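Local atomic coordinates of proline dipeptidase (Streptococcus agalactiae, PDB entry 3OOO), a protein that probably hydrolyses dipeptides ending in proline with the help of manganese, and is represented here by its N-terminal creatinase/prolidase-type domain. Residues 44-49 / 111-116; 52-57 / 88-93. One frame throughout, in Å; residues are numbered along the deposited sequence. Where two conformers were deposited one is given.

Contact 1 (44-49 / 111-116); sequences FLFVYE and QGLQTV
Leu113 on helix 107-116 sets its forked end against the ring of Phe44 on strand 44-48, the two side chains approaching one another between helix and sheet. One methyl sits over the middle of the ring: Leu113 CD2 lies 4.0 Å from the centroid of the Phe44 ring and only 11° off its normal, a CH-pi contact made on the face. The other methyl, Leu113 CD1, lies above the same face but out beyond the ring's margin, 3.7 Å from Phe44 CE1. Phe44 leaves the strand toward the helix, and chi1 (-62°, CG anti to the carbonyl carbon) and chi2 (-71°) together turn one ring face to the leucine. Two residues on, Phe46 offers the same leucine its edge, and Leu113 CD2 lies near that ring's plane, 4.4 Å from Phe46 CE1. A single methyl is therefore shared between the face of one phenylalanine and the edge of the next. Val21 of strand 19-22 and Ile86 of helix 82-89 also pack against both phenylalanine side chains. All three touching residues are buried and no hydrogen bond crosses, so between these two segments the join rests on shape fit and dispersion of Leu113 against two rings.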
loop_
_atom_site.group_PDB
_atom_site.type_symbol
_atom_site.label_atom_id
_atom_site.label_comp_id
_atom_site.label_asym_id
_atom_site.label_seq_id
_atom_site.Cartn_x
_atom_site.Cartn_y
_atom_site.Cartn_z
ATOM N N PHE A 44 -12.726 5.957 -2.132
ATOM C CA PHE A 44 -12.327 5.692 -3.511
ATOM C C PHE A 44 -13.127 6.573 -4.441
ATOM O O PHE A 44 -14.336 6.758 -4.253
ATOM C CB PHE A 44 -12.590 4.233 -3.905
ATOM C CG PHE A 44 -11.826 3.225 -3.089
ATOM C CD1 PHE A 44 -10.441 3.084 -3.235
ATOM C CD2 PHE A 44 -12.491 2.419 -2.177
ATOM C CE1 PHE A 44 -9.738 2.150 -2.474
ATOM C CE2 PHE A 44 -11.799 1.486 -1.410
ATOM C CZ PHE A 44 -10.417 1.348 -1.558
ATOM N N LEU A 45 -12.455 7.086 -5.464
ATOM C CA LEU A 45 -13.129 7.760 -6.563
ATOM C C LEU A 45 -13.090 6.838 -7.767
ATOM O O LEU A 45 -12.017 6.532 -8.288
ATOM C CB LEU A 45 -12.437 9.085 -6.883
ATOM C CG LEU A 45 -12.974 9.907 -8.061
ATOM C CD1 LEU A 45 -14.397 10.390 -7.807
ATOM C CD2 LEU A 45 -12.052 11.089 -8.336
ATOM N N PHE A 46 -14.269 6.393 -8.189
ATOM C CA PHE A 46 -14.400 5.463 -9.302
ATOM C C PHE A 46 -14.689 6.232 -10.575
ATOM O O PHE A 46 -15.726 6.881 -10.690
ATOM C CB PHE A 46 -15.514 4.441 -9.033
ATOM C CG PHE A 46 -15.272 3.585 -7.818
ATOM C CD1 PHE A 46 -14.418 2.484 -7.886
ATOM C CD2 PHE A 46 -15.894 3.876 -6.606
ATOM C CE1 PHE A 46 -14.188 1.690 -6.763
ATOM C CE2 PHE A 46 -15.671 3.085 -5.476
ATOM C CZ PHE A 46 -14.818 1.991 -5.554
ATOM N N VAL A 47 -13.753 6.162 -11.516
ATOM C CA VAL A 47 -13.867 6.867 -12.789
ATOM C C VAL A 47 -14.075 5.835 -13.891
ATOM O O VAL A 47 -13.151 5.125 -14.287
ATOM C CB VAL A 47 -12.624 7.745 -13.063
ATOM C CG1 VAL A 47 -12.750 8.458 -14.419
ATOM C CG2 VAL A 47 -12.430 8.755 -11.937
ATOM N N TYR A 48 -15.323 5.731 -14.347
ATOM C CA TYR A 48 -15.692 4.822 -15.423
ATOM C C TYR A 48 -15.437 5.475 -16.766
ATOM O O TYR A 48 -15.404 6.696 -16.872
ATOM C CB TYR A 48 -17.168 4.457 -15.334
ATOM C CG TYR A 48 -17.515 3.437 -14.280
ATOM C CD1 TYR A 48 -17.333 2.074 -14.514
ATOM C CD2 TYR A 48 -18.067 3.832 -13.061
ATOM C CE1 TYR A 48 -17.673 1.125 -13.546
ATOM C CE2 TYR A 48 -18.406 2.898 -12.093
ATOM C CZ TYR A 48 -18.209 1.552 -12.340
ATOM O OH TYR A 48 -18.554 0.632 -11.375
ATOM N N GLU A 49 -15.283 4.639 -17.787
ATOM C CA GLU A 49 -15.065 5.084 -19.157
ATOM C C GLU A 49 -16.314 5.707 -19.791
ATOM O O GLU A 49 -16.198 6.451 -20.765
ATOM C CB GLU A 49 -14.606 3.891 -20.011
ATOM C CG GLU A 49 -15.641 2.752 -20.059
ATOM C CD GLU A 49 -15.209 1.525 -20.848
ATOM O OE1 GLU A 49 -14.184 1.573 -21.567
ATOM O OE2 GLU A 49 -15.917 0.497 -20.745
ATOM N N GLN A 111 -6.278 -5.562 -1.788
ATOM C CA GLN A 111 -6.919 -6.865 -1.691
ATOM C C GLN A 111 -8.431 -6.730 -1.543
ATOM O O GLN A 111 -9.181 -7.523 -2.116
ATOM C CB GLN A 111 -6.265 -7.726 -0.602
ATOM C CG GLN A 111 -4.821 -8.062 -0.978
ATOM C CD GLN A 111 -4.176 -9.123 -0.115
ATOM O OE1 GLN A 111 -4.602 -9.385 1.005
ATOM N NE2 GLN A 111 -3.117 -9.734 -0.641
ATOM N N GLY A 112 -8.877 -5.694 -0.834
ATOM C CA GLY A 112 -10.305 -5.383 -0.773
ATOM C C GLY A 112 -10.897 -5.126 -2.148
ATOM O O GLY A 112 -11.935 -5.685 -2.502
ATOM N N LEU A 113 -10.236 -4.282 -2.935
ATOM C CA LEU A 113 -10.718 -3.978 -4.286
ATOM C C LEU A 113 -10.768 -5.222 -5.170
ATOM O O LEU A 113 -11.659 -5.356 -6.015
ATOM C CB LEU A 113 -9.868 -2.892 -4.945
ATOM C CG LEU A 113 -10.012 -1.469 -4.373
ATOM C CD1 LEU A 113 -8.991 -0.531 -4.981
ATOM C CD2 LEU A 113 -11.418 -0.925 -4.608
ATOM N N GLN A 114 -9.818 -6.131 -4.965
ATOM C CA GLN A 114 -9.788 -7.382 -5.723
ATOM C C GLN A 114 -10.981 -8.295 -5.434
ATOM O O GLN A 114 -11.342 -9.118 -6.280
ATOM C CB GLN A 114 -8.468 -8.121 -5.503
ATOM C CG GLN A 114 -7.283 -7.435 -6.166
ATOM C CD GLN A 114 -5.970 -8.145 -5.906
ATOM O OE1 GLN A 114 -5.435 -8.109 -4.798
ATOM N NE2 GLN A 114 -5.435 -8.783 -6.938
ATOM N N THR A 115 -11.602 -8.146 -4.263
ATOM C CA THR A 115 -12.820 -8.911 -3.947
ATOM C C THR A 115 -14.037 -8.365 -4.691
ATOM O O THR A 115 -15.051 -9.058 -4.833
ATOM C CB THR A 115 -13.146 -8.961 -2.424
ATOM O OG1 THR A 115 -13.587 -7.673 -1.962
ATOM C CG2 THR A 115 -11.938 -9.434 -1.615
ATOM N N VAL A 116 -13.926 -7.121 -5.156
ATOM C CA VAL A 116 -15.018 -6.421 -5.831
ATOM C C VAL A 116 -14.904 -6.545 -7.346
ATOM O O VAL A 116 -15.901 -6.795 -8.030
ATOM C CB VAL A 116 -15.060 -4.925 -5.419
ATOM C CG1 VAL A 116 -16.088 -4.146 -6.246
ATOM C CG2 VAL A 116 -15.361 -4.794 -3.929
#

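Contact 2 (52-57 / 88-93); sequences DPILFV and SNLPSF
Ile54, at the start of strand 54-58, meets Leu90 and Pro91 with both of its methyls. Ile54 CD1 points at the CD corner of the Pro91 ring, 3.6 Å from Pro91 CD, with Pro91 CG next nearest. The branch methyl takes the leucine: Ile54 CG2 is 4.0 Å from Leu90 CD2, the two side chains running alongside each other, antiparallel. Leu90 CD2 also lies 4.1 Å from Ile54 CD1, so this one leucine methyl lies against both isoleucine methyls, and CD1 serves both partners. The reach of CD1 follows from the torsions: CG1 is anti to the carbonyl carbon (chi1 -58°) and the chain then extends through a chi2 of 177°, carrying CD1 out to the proline while CG2 stays closer to the strand. Around this group, Phe74 of strand 73-76 packs on both Ile54 and Leu90, Tyr48 of strand 44-48 touches Leu90 and Pro91, and Phe46 also lies against Leu90. Backbone hydrogen bonding to Phe46 holds Ile54 in the sheet. Leu90 and Pro91 belong to the loop that leaves helix 82-89 on the way to strand 97-100, with Pro91 exposed and Leu90 buried. The arrangement is a helix-to-strand connection packed by its apolar residues across one face of the mixed, helix-flanked sheet of the creatinase/prolidase N-terminal domain.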
loop_
_atom_site.group_PDB
_atom_site.type_symbol
_atom_site.label_atom_id
_atom_site.label_comp_id
_atom_site.label_asym_id
_atom_site.label_seq_id
_atom_site.Cartn_x
_atom_site.Cartn_y
_atom_site.Cartn_z
ATOM N N ASP A 52 -20.577 9.344 -15.452
ATOM C CA ASP A 52 -20.016 10.240 -14.449
ATOM C C ASP A 52 -19.296 9.456 -13.356
ATOM O O ASP A 52 -19.658 8.311 -13.078
ATOM C CB ASP A 52 -21.103 11.117 -13.829
ATOM C CG ASP A 52 -21.391 12.346 -14.662
ATOM O OD1 ASP A 52 -20.542 13.265 -14.681
ATOM O OD2 ASP A 52 -22.463 12.386 -15.294
ATOM N N PRO A 53 -18.263 10.065 -12.742
ATOM C CA PRO A 53 -17.554 9.409 -11.643
ATOM C C PRO A 53 -18.468 9.149 -10.455
ATOM O O PRO A 53 -19.534 9.759 -10.342
ATOM C CB PRO A 53 -16.492 10.433 -11.230
ATOM C CG PRO A 53 -16.376 11.371 -12.351
ATOM C CD PRO A 53 -17.688 11.386 -13.057
ATOM N N ILE A 54 -18.045 8.243 -9.580
ATOM C CA ILE A 54 -18.764 7.955 -8.346
ATOM C C ILE A 54 -17.769 7.986 -7.198
ATOM O O ILE A 54 -16.729 7.335 -7.257
ATOM C CB ILE A 54 -19.476 6.580 -8.410
ATOM C CG1 ILE A 54 -20.450 6.551 -9.592
ATOM C CG2 ILE A 54 -20.207 6.287 -7.091
ATOM C CD1 ILE A 54 -21.144 5.235 -9.808
ATOM N N LEU A 55 -18.094 8.753 -6.160
ATOM C CA LEU A 55 -17.231 8.882 -4.994
ATOM C C LEU A 55 -17.787 8.095 -3.807
ATOM O O LEU A 55 -18.962 8.218 -3.468
ATOM C CB LEU A 55 -17.052 10.369 -4.650
ATOM C CG LEU A 55 -16.291 10.751 -3.382
ATOM C CD1 LEU A 55 -14.877 10.228 -3.397
ATOM C CD2 LEU A 55 -16.277 12.251 -3.229
ATOM N N PHE A 56 -16.936 7.265 -3.207
ATOM C CA PHE A 56 -17.288 6.470 -2.032
ATOM C C PHE A 56 -16.481 6.986 -0.857
ATOM O O PHE A 56 -15.268 7.082 -0.960
ATOM C CB PHE A 56 -16.958 4.993 -2.299
ATOM C CG PHE A 56 -17.252 4.066 -1.139
ATOM C CD1 PHE A 56 -18.552 3.875 -0.691
ATOM C CD2 PHE A 56 -16.227 3.352 -0.527
ATOM C CE1 PHE A 56 -18.828 3.006 0.360
ATOM C CE2 PHE A 56 -16.493 2.481 0.533
ATOM C CZ PHE A 56 -17.797 2.302 0.970
ATOM N N VAL A 57 -17.144 7.309 0.249
ATOM C CA VAL A 57 -16.465 7.856 1.431
ATOM C C VAL A 57 -17.043 7.268 2.713
ATOM O O VAL A 57 -18.105 6.656 2.679
ATOM C CB VAL A 57 -16.574 9.412 1.505
ATOM C CG1 VAL A 57 -15.726 10.071 0.428
ATOM C CG2 VAL A 57 -18.034 9.876 1.433
ATOM N N SER A 88 -22.481 -3.759 -3.926
ATOM C CA SER A 88 -23.935 -3.675 -4.048
ATOM C C SER A 88 -24.401 -2.354 -4.650
ATOM O O SER A 88 -25.557 -2.227 -5.064
ATOM C CB SER A 88 -24.601 -3.882 -2.684
ATOM O OG SER A 88 -24.298 -5.160 -2.152
ATOM N N ASN A 89 -23.511 -1.367 -4.697
ATOM C CA ASN A 89 -23.906 -0.038 -5.166
ATOM C C ASN A 89 -23.339 0.446 -6.487
ATOM O O ASN A 89 -24.008 1.191 -7.200
ATOM C CB ASN A 89 -23.672 0.998 -4.073
ATOM C CG ASN A 89 -24.710 0.915 -2.987
ATOM O OD1 ASN A 89 -25.777 1.515 -3.094
ATOM N ND2 ASN A 89 -24.418 0.151 -1.941
ATOM N N LEU A 90 -22.120 0.046 -6.827
ATOM C CA LEU A 90 -21.578 0.409 -8.136
ATOM C C LEU A 90 -22.408 -0.225 -9.256
ATOM O O LEU A 90 -22.928 -1.329 -9.090
ATOM C CB LEU A 90 -20.099 0.039 -8.255
ATOM C CG LEU A 90 -19.123 0.858 -7.404
ATOM C CD1 LEU A 90 -17.700 0.460 -7.772
ATOM C CD2 LEU A 90 -19.317 2.373 -7.543
ATOM N N PRO A 91 -22.564 0.494 -10.382
ATOM C CA PRO A 91 -23.455 0.045 -11.455
ATOM C C PRO A 91 -22.869 -1.016 -12.379
ATOM O O PRO A 91 -23.628 -1.698 -13.071
ATOM C CB PRO A 91 -23.720 1.332 -12.237
ATOM C CG PRO A 91 -22.470 2.130 -12.053
ATOM C CD PRO A 91 -22.040 1.850 -10.642
ATOM N N SER A 92 -21.545 -1.156 -12.403
ATOM C CA SER A 92 -20.897 -2.078 -13.340
ATOM C C SER A 92 -19.623 -2.702 -12.786
ATOM O O SER A 92 -18.823 -2.030 -12.133
ATOM C CB SER A 92 -20.595 -1.381 -14.672
ATOM O OG SER A 92 -19.903 -2.255 -15.551
ATOM N N PHE A 93 -19.449 -3.991 -13.067
ATOM C CA PHE A 93 -18.253 -4.734 -12.668
ATOM C C PHE A 93 -17.668 -5.540 -13.821
ATOM O O PHE A 93 -16.687 -6.265 -13.641
ATOM C CB PHE A 93 -18.554 -5.647 -11.475
ATOM C CG PHE A 93 -19.149 -4.926 -10.309
ATOM C CD1 PHE A 93 -18.337 -4.264 -9.396
ATOM C CD2 PHE A 93 -20.527 -4.884 -10.139
ATOM C CE1 PHE A 93 -18.891 -3.582 -8.321
ATOM C CE2 PHE A 93 -21.089 -4.204 -9.069
ATOM C CZ PHE A 93 -20.268 -3.552 -8.159
#

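Overall arrangement
Contacts 1 and 2 lie side by side on one sheet, their centres about 8 Å apart, because strands 44-48 and 54-58 are consecutive in the chain and antiparallel neighbours; Phe46 N to Ile54 O, 2.8 Å, is a probable hydrogen bond between them. Segments 111-116 and 88-93 also touch, Val116 CG1 lying 3.5 Å from Phe93 CE1. A polar tie adds to this: Tyr48 OH stands 2.8 Å from Ser92 O, a probable hydrogen bond from strand 44-48 to segment 88-93. Both contacts are structural packing within the N-terminal domain. The manganese site of this family is expected in the Peptidase_M24 part, absent from this chain, so neither contact can be related to it here.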